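Local coordinates for malonyl CoA-acyl carrier protein transacylase (Burkholderia pseudomallei, PDB 3G87) that probably transfers the malonyl group from malonyl-CoA to the holo form of acyl carrier protein, releasing free CoA, at residues Ser43-Leu47 against Cys48-Pro52; Glu138-Glu141 against Arg142-Glu146. One frame throughout, in Å; residues are numbered along the deposited sequence.

Both contacts are local, each centred on one short helix of the acyl transferase domain, and the two lie on opposite sides of the chain's centre. Contact 1 comes first along the chain and spans helix 44-50 with its N-cap and the turn that follows, next to helices 25-28, 30-40 and 59-81. Contact 2 follows much later, in helix 137-146, which packs on strands 153-159 and 162-168 of the antiparallel four-stranded sheet. Their centres are about 41 Å apart and their nearest atoms about 29 Å, so they do not touch. Together they sample the two parts expected of a malonyl transacylase fold: the larger helix-rich body with its parallel sheet, and the smaller subdomain built on the antiparallel sheet.

Contact 1: residues Ser43-Leu47 against Cys48-Pro52; sequences SIRAL and CVDDP
Ile44 and Cys48, one helical turn apart, form the tightly packed side of this short helix. Ile44 CD1 lies 4.1 Å from Cys48 SG, and both side chains are buried, Cys48 against Ala65 and Val69 and Ile44 against Val68, all of helix 59-81, while Phe26 touches both. In Ile44, chi1 of -173° sets CG1 on the Cys48 side, and the turn at chi2 (59°) brings CD1 to the sulfur. Leu47 is buried too, beside Phe61; its side chain runs alongside that of Asp51, pointing the same way, with Leu47 CD1 4.0 Å from Asp51 OD1. The carboxylate of Asp51 is in turn held by the backbone N-H groups of Glu55 and Leu56, one to each oxygen.

The two segments carry one short helix. Ser43 is its N-cap, its OG accepting a weak bond from Ala46 N. At the far end the chain widens into a pi-type turn: Ala46 O takes both Asp50 N, at 3.1 Å and tilted from the carbonyl plane, and Asp51 N, at 2.8 Å and nearly in line with the C=O bond. Asp51 then leaves the helix with positive phi (38°), and Pro52 follows in the loop.

The side carrying Arg45, Val49 and Asp50 is looser and faces solvent, with Asp50 exposed. The extended arginine chain crosses Val49 obliquely, bringing Val49 CG2 over the centre of one guanidinium face, 4.2 Å above its plane. No direct salt bridge forms with Asp50, since Arg45 NH1 stays 4.4 Å from Asp50 OD2. Two waters in the guanidinium plane span the gap instead, both accepting from Arg45 NH1; one donates to Asp50 OD1 and the other, weakly, to Asp50 OD2.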
ATOM      1  N   SER A  43     -10.176 -19.752   5.697  1.00 20.61           N
ATOM      2  CA  SER A  43     -10.173 -19.847   4.245  1.00 19.14           C
ATOM      3  C   SER A  43      -9.983 -18.471   3.628  1.00 18.08           C
ATOM      4  O   SER A  43     -10.788 -17.586   3.848  1.00 17.75           O
ATOM      5  CB  SER A  43     -11.473 -20.453   3.719  1.00 20.25           C
ATOM      6  OG  SER A  43     -11.417 -20.592   2.282  1.00 19.58           O
ATOM      7  N   ILE A  44      -8.913 -18.297   2.868  1.00 17.00           N
ATOM      8  CA  ILE A  44      -8.650 -17.041   2.225  1.00 16.05           C
ATOM      9  C   ILE A  44      -9.680 -16.803   1.109  1.00 16.55           C
ATOM     10  O   ILE A  44     -10.066 -15.660   0.812  1.00 15.67           O
ATOM     11  CB  ILE A  44      -7.151 -16.996   1.740  1.00 16.30           C
ATOM     12  CG1 ILE A  44      -6.769 -15.616   1.203  1.00 15.52           C
ATOM     13  CG2 ILE A  44      -6.874 -17.980   0.640  1.00 16.44           C
ATOM     14  CD1 ILE A  44      -6.921 -14.442   2.187  1.00 19.65           C
ATOM     15  N   ARG A  45     -10.144 -17.901   0.496  1.00 17.00           N
ATOM     16  CA  ARG A  45     -11.044 -17.787  -0.658  1.00 16.98           C
ATOM     17  C   ARG A  45     -12.411 -17.339  -0.180  1.00 17.20           C
ATOM     18  O   ARG A  45     -13.047 -16.520  -0.826  1.00 16.75           O
ATOM     19  CB  ARG A  45     -11.163 -19.120  -1.440  1.00 16.92           C
ATOM     20  CG  ARG A  45     -12.056 -18.963  -2.692  1.00 13.15           C
ATOM     21  CD  ARG A  45     -12.516 -20.314  -3.245  1.00 17.71           C
ATOM     22  NE  ARG A  45     -13.232 -20.125  -4.495  1.00 18.78           N
ATOM     23  CZ  ARG A  45     -14.499 -19.793  -4.610  1.00 19.52           C
ATOM     24  NH1 ARG A  45     -15.255 -19.670  -3.529  1.00 18.47           N
ATOM     25  NH2 ARG A  45     -15.006 -19.605  -5.842  1.00 21.64           N
ATOM     26  N   ALA A  46     -12.863 -17.913   0.937  1.00 18.19           N
ATOM     27  CA  ALA A  46     -14.138 -17.555   1.525  1.00 18.41           C
ATOM     28  C   ALA A  46     -14.110 -16.066   1.897  1.00 18.81           C
ATOM     29  O   ALA A  46     -15.033 -15.331   1.567  1.00 19.44           O
ATOM     30  CB  ALA A  46     -14.407 -18.403   2.746  1.00 17.72           C
ATOM     31  N   LEU A  47     -13.050 -15.622   2.559  1.00 18.23           N
ATOM     32  CA  LEU A  47     -12.975 -14.239   3.036  1.00 17.78           C
ATOM     33  C   LEU A  47     -13.088 -13.297   1.842  1.00 18.49           C
ATOM     34  O   LEU A  47     -13.816 -12.281   1.896  1.00 18.48           O
ATOM     35  CB  LEU A  47     -11.643 -14.030   3.790  1.00 16.45           C
ATOM     36  CG  LEU A  47     -11.210 -12.565   4.097  1.00 16.59           C
ATOM     37  CD1 LEU A  47     -12.082 -11.891   5.177  1.00 12.64           C
ATOM     38  CD2 LEU A  47      -9.777 -12.484   4.541  1.00 12.48           C
ATOM     39  N   CYS A  48     -12.380 -13.653   0.753  1.00 19.17           N
ATOM     40  CA  CYS A  48     -12.330 -12.834  -0.485  1.00 19.53           C
ATOM     41  C   CYS A  48     -13.569 -12.839  -1.429  1.00 20.40           C
ATOM     42  O   CYS A  48     -14.066 -11.744  -1.894  1.00 19.74           O
ATOM     43  CB  CYS A  48     -11.053 -13.160  -1.284  1.00 19.64           C
ATOM     44  SG  CYS A  48      -9.474 -12.589  -0.505  1.00 19.38           S
ATOM     45  N   VAL A  49     -14.060 -14.049  -1.726  1.00 21.93           N
ATOM     46  CA  VAL A  49     -15.137 -14.228  -2.718  1.00 22.86           C
ATOM     47  C   VAL A  49     -16.503 -14.031  -2.054  1.00 24.23           C
ATOM     48  O   VAL A  49     -17.320 -13.260  -2.563  1.00 24.88           O
ATOM     49  CB  VAL A  49     -15.038 -15.594  -3.473  1.00 23.95           C
ATOM     50  CG1 VAL A  49     -16.276 -15.832  -4.316  1.00 21.24           C
ATOM     51  CG2 VAL A  49     -13.757 -15.670  -4.327  1.00 19.97           C
ATOM     52  N   ASP A  50     -16.713 -14.665  -0.904  1.00 24.27           N
ATOM     53  CA  ASP A  50     -18.001 -14.632  -0.212  1.00 26.21           C
ATOM     54  C   ASP A  50     -18.096 -13.574   0.911  1.00 27.35           C
ATOM     55  O   ASP A  50     -19.176 -13.014   1.123  1.00 27.63           O
ATOM     56  CB  ASP A  50     -18.331 -16.002   0.425  1.00 25.40           C
ATOM     57  CG  ASP A  50     -18.090 -17.207  -0.545  1.00 28.36           C
ATOM     58  OD1 ASP A  50     -18.466 -16.999  -1.754  1.00 24.03           O
ATOM     59  OD2 ASP A  50     -17.560 -18.336  -0.075  1.00 23.45           O
ATOM     60  N   ASP A  51     -16.989 -13.317   1.632  1.00 27.64           N
ATOM     61  CA  ASP A  51     -16.964 -12.451   2.817  1.00 28.39           C
ATOM     62  C   ASP A  51     -18.177 -12.532   3.769  1.00 29.53           C
ATOM     63  O   ASP A  51     -18.791 -11.508   4.043  1.00 29.17           O
ATOM     64  CB  ASP A  51     -16.693 -10.980   2.464  1.00 27.92           C
ATOM     65  CG  ASP A  51     -16.186 -10.174   3.689  1.00 28.72           C
ATOM     66  OD1 ASP A  51     -15.871 -10.807   4.738  1.00 23.24           O
ATOM     67  OD2 ASP A  51     -16.112  -8.910   3.612  1.00 32.20           O
ATOM     68  N   PRO A  52     -18.482 -13.679   4.317  1.00 30.14           N
ATOM     69  CA  PRO A  52     -19.668 -13.851   5.119  1.00 31.06           C
ATOM     70  C   PRO A  52     -19.821 -13.035   6.387  1.00 30.73           C
ATOM     71  O   PRO A  52     -20.896 -12.690   6.650  1.00 30.04           O
ATOM     72  CB  PRO A  52     -19.657 -15.336   5.410  1.00 31.72           C
ATOM     73  CG  PRO A  52     -18.443 -15.787   4.985  1.00 32.12           C
ATOM     74  CD  PRO A  52     -17.929 -14.971   3.973  1.00 31.25           C
TER
HETATM   75  O   HOH W   1     -17.920 -18.401  -3.779  1.00 26.19           O
HETATM   76  O   HOH W   2     -14.879 -20.120  -0.851  1.00 34.75           O

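Contact 2: residues Glu138-Glu141 against Arg142-Glu146; sequences EQIE and RTLDE
Glu138 O accepts from Arg142 N at 3.3 Å, and Arg142 CB rests close to the same oxygen. The aliphatic part of Arg142 starts extended and then bends at chi3 (38°). Its NH1 makes a salt bridge with Glu146 OE2 at 3.0 Å; NH1 meets OE2 on its syn side, somewhat out of the carboxylate plane, and OE2 lies close to the guanidinium plane.

Gln139 O is gripped twice by Thr143. The backbone N reaches it at 3.0 Å and the hydroxyl OG1 at 2.8 Å, from opposite faces of the carbonyl plane. Thr143 OG1 sits anti to its own carbonyl carbon (chi1 -66°), folding the hydroxyl back on the preceding turn, as threonines in helices often do.

Ile140 marks the buried side of this amphipathic helix, which packs against strands 153-159 and 162-168 of the antiparallel sheet: it touches Ile154, Leu163 and Ile165. Leu144 lies side by side with it, pointing the same way, and Leu144 CD1 touches Ile140 CG2 at 3.8 Å. The backbone joins the same pair, Leu144 N to Ile140 O, in an almost straight N-H...O line of 174°.

Glu141 sends its carboxylate to a salt bridge with Arg137. Its carbonyl O accepts from Asp145 N at 3.0 Å and from a water, which also donates to Asp145 OD1.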
ATOM      1  N   GLU A 138       0.744  22.051   1.433  1.00 31.67           N
ATOM      2  CA  GLU A 138       0.904  23.266   2.143  1.00 32.52           C
ATOM      3  C   GLU A 138      -0.391  23.873   2.629  1.00 31.00           C
ATOM      4  O   GLU A 138      -0.423  24.415   3.675  1.00 32.34           O
ATOM      5  CB  GLU A 138       1.694  24.232   1.300  1.00 33.45           C
ATOM      6  CG  GLU A 138       3.172  24.015   1.418  1.00 37.28           C
ATOM      7  CD  GLU A 138       3.736  23.026   0.425  1.00 41.39           C
ATOM      8  OE1 GLU A 138       3.148  22.827  -0.640  1.00 42.20           O
ATOM      9  OE2 GLU A 138       4.787  22.462   0.715  1.00 42.21           O
ATOM     10  N   GLN A 139      -1.444  23.750   1.869  1.00 29.12           N
ATOM     11  CA  GLN A 139      -2.730  24.195   2.318  1.00 28.65           C
ATOM     12  C   GLN A 139      -3.166  23.325   3.529  1.00 28.04           C
ATOM     13  O   GLN A 139      -3.664  23.794   4.503  1.00 26.89           O
ATOM     14  CB  GLN A 139      -3.753  24.165   1.157  1.00 29.70           C
ATOM     15  CG  GLN A 139      -3.442  25.094  -0.045  1.00 32.44           C
ATOM     16  CD  GLN A 139      -4.450  25.105  -1.219  1.00 36.74           C
ATOM     17  OE1 GLN A 139      -5.104  24.137  -1.534  1.00 36.25           O
ATOM     18  NE2 GLN A 139      -4.525  26.233  -1.877  1.00 37.16           N
ATOM     19  N   ILE A 140      -2.919  22.043   3.434  1.00 26.34           N
ATOM     20  CA  ILE A 140      -3.395  21.060   4.378  1.00 25.51           C
ATOM     21  C   ILE A 140      -2.690  21.284   5.707  1.00 24.99           C
ATOM     22  O   ILE A 140      -3.345  21.449   6.741  1.00 24.18           O
ATOM     23  CB  ILE A 140      -3.175  19.603   3.863  1.00 25.68           C
ATOM     24  CG1 ILE A 140      -4.043  19.304   2.650  1.00 25.28           C
ATOM     25  CG2 ILE A 140      -3.389  18.562   5.016  1.00 24.10           C
ATOM     26  CD1 ILE A 140      -4.126  17.798   2.274  1.00 27.22           C
ATOM     27  N   GLU A 141      -1.362  21.342   5.658  1.00 25.08           N
ATOM     28  CA  GLU A 141      -0.554  21.513   6.852  1.00 26.09           C
ATOM     29  C   GLU A 141      -0.834  22.799   7.565  1.00 25.83           C
ATOM     30  O   GLU A 141      -0.902  22.790   8.782  1.00 26.44           O
ATOM     31  CB  GLU A 141       0.932  21.303   6.576  1.00 26.18           C
ATOM     32  CG  GLU A 141       1.223  19.851   6.160  1.00 28.94           C
ATOM     33  CD  GLU A 141       2.667  19.610   5.727  1.00 29.57           C
ATOM     34  OE1 GLU A 141       3.335  20.546   5.239  1.00 30.71           O
ATOM     35  OE2 GLU A 141       3.122  18.458   5.874  1.00 31.03           O
ATOM     36  N   ARG A 142      -1.081  23.873   6.819  1.00 26.06           N
ATOM     37  CA  ARG A 142      -1.399  25.192   7.407  1.00 26.04           C
ATOM     38  C   ARG A 142      -2.748  25.100   8.087  1.00 25.43           C
ATOM     39  O   ARG A 142      -2.915  25.492   9.255  1.00 26.58           O
ATOM     40  CB  ARG A 142      -1.485  26.272   6.327  1.00 25.79           C
ATOM     41  CG  ARG A 142      -1.449  27.716   6.854  1.00 28.74           C
ATOM     42  CD  ARG A 142      -1.365  28.838   5.764  1.00 32.79           C
ATOM     43  NE  ARG A 142      -2.157  28.546   4.567  1.00 38.75           N
ATOM     44  CZ  ARG A 142      -3.494  28.430   4.519  1.00 44.62           C
ATOM     45  NH1 ARG A 142      -4.262  28.591   5.608  1.00 42.49           N
ATOM     46  NH2 ARG A 142      -4.077  28.128   3.349  1.00 47.88           N
ATOM     47  N   THR A 143      -3.711  24.562   7.352  1.00 24.42           N
ATOM     48  CA  THR A 143      -5.051  24.441   7.860  1.00 23.38           C
ATOM     49  C   THR A 143      -5.066  23.629   9.147  1.00 22.42           C
ATOM     50  O   THR A 143      -5.638  24.077  10.107  1.00 21.83           O
ATOM     51  CB  THR A 143      -5.928  23.826   6.836  1.00 23.46           C
ATOM     52  OG1 THR A 143      -6.025  24.751   5.756  1.00 24.65           O
ATOM     53  CG2 THR A 143      -7.319  23.537   7.439  1.00 22.95           C
ATOM     54  N   LEU A 144      -4.395  22.480   9.158  1.00 21.18           N
ATOM     55  CA  LEU A 144      -4.258  21.675  10.378  1.00 21.36           C
ATOM     56  C   LEU A 144      -3.626  22.481  11.507  1.00 21.44           C
ATOM     57  O   LEU A 144      -4.136  22.412  12.622  1.00 22.11           O
ATOM     58  CB  LEU A 144      -3.454  20.352  10.164  1.00 20.23           C
ATOM     59  CG  LEU A 144      -3.956  19.401   9.068  1.00 19.55           C
ATOM     60  CD1 LEU A 144      -2.868  18.356   8.750  1.00 15.02           C
ATOM     61  CD2 LEU A 144      -5.283  18.728   9.490  1.00 16.36           C
ATOM     62  N   ASP A 145      -2.551  23.224  11.275  1.00 20.26           N
ATOM     63  CA  ASP A 145      -1.986  24.073  12.309  1.00 20.30           C
ATOM     64  C   ASP A 145      -2.945  25.109  12.844  1.00 20.27           C
ATOM     65  O   ASP A 145      -3.044  25.256  14.006  1.00 18.37           O
ATOM     66  CB  ASP A 145      -0.711  24.831  11.888  1.00 21.19           C
ATOM     67  CG  ASP A 145       0.433  23.949  11.468  1.00 23.81           C
ATOM     68  OD1 ASP A 145       0.653  22.899  11.976  1.00 24.72           O
ATOM     69  OD2 ASP A 145       1.151  24.343  10.599  1.00 29.33           O
ATOM     70  N   GLU A 146      -3.631  25.815  11.960  1.00 20.00           N
ATOM     71  CA  GLU A 146      -4.480  26.928  12.313  1.00 20.72           C
ATOM     72  C   GLU A 146      -5.620  26.559  13.214  1.00 21.31           C
ATOM     73  O   GLU A 146      -6.073  27.362  13.964  1.00 21.55           O
ATOM     74  CB  GLU A 146      -5.044  27.635  11.084  1.00 20.26           C
ATOM     75  CG  GLU A 146      -4.150  28.618  10.446  1.00 21.77           C
ATOM     76  CD  GLU A 146      -4.455  28.861   9.023  1.00 23.10           C
ATOM     77  OE1 GLU A 146      -5.403  28.345   8.538  1.00 26.82           O
ATOM     78  OE2 GLU A 146      -3.769  29.599   8.383  1.00 25.43           O
TER
HETATM   79  O   HOH W   3       0.264  20.595  10.150  1.00 28.20           O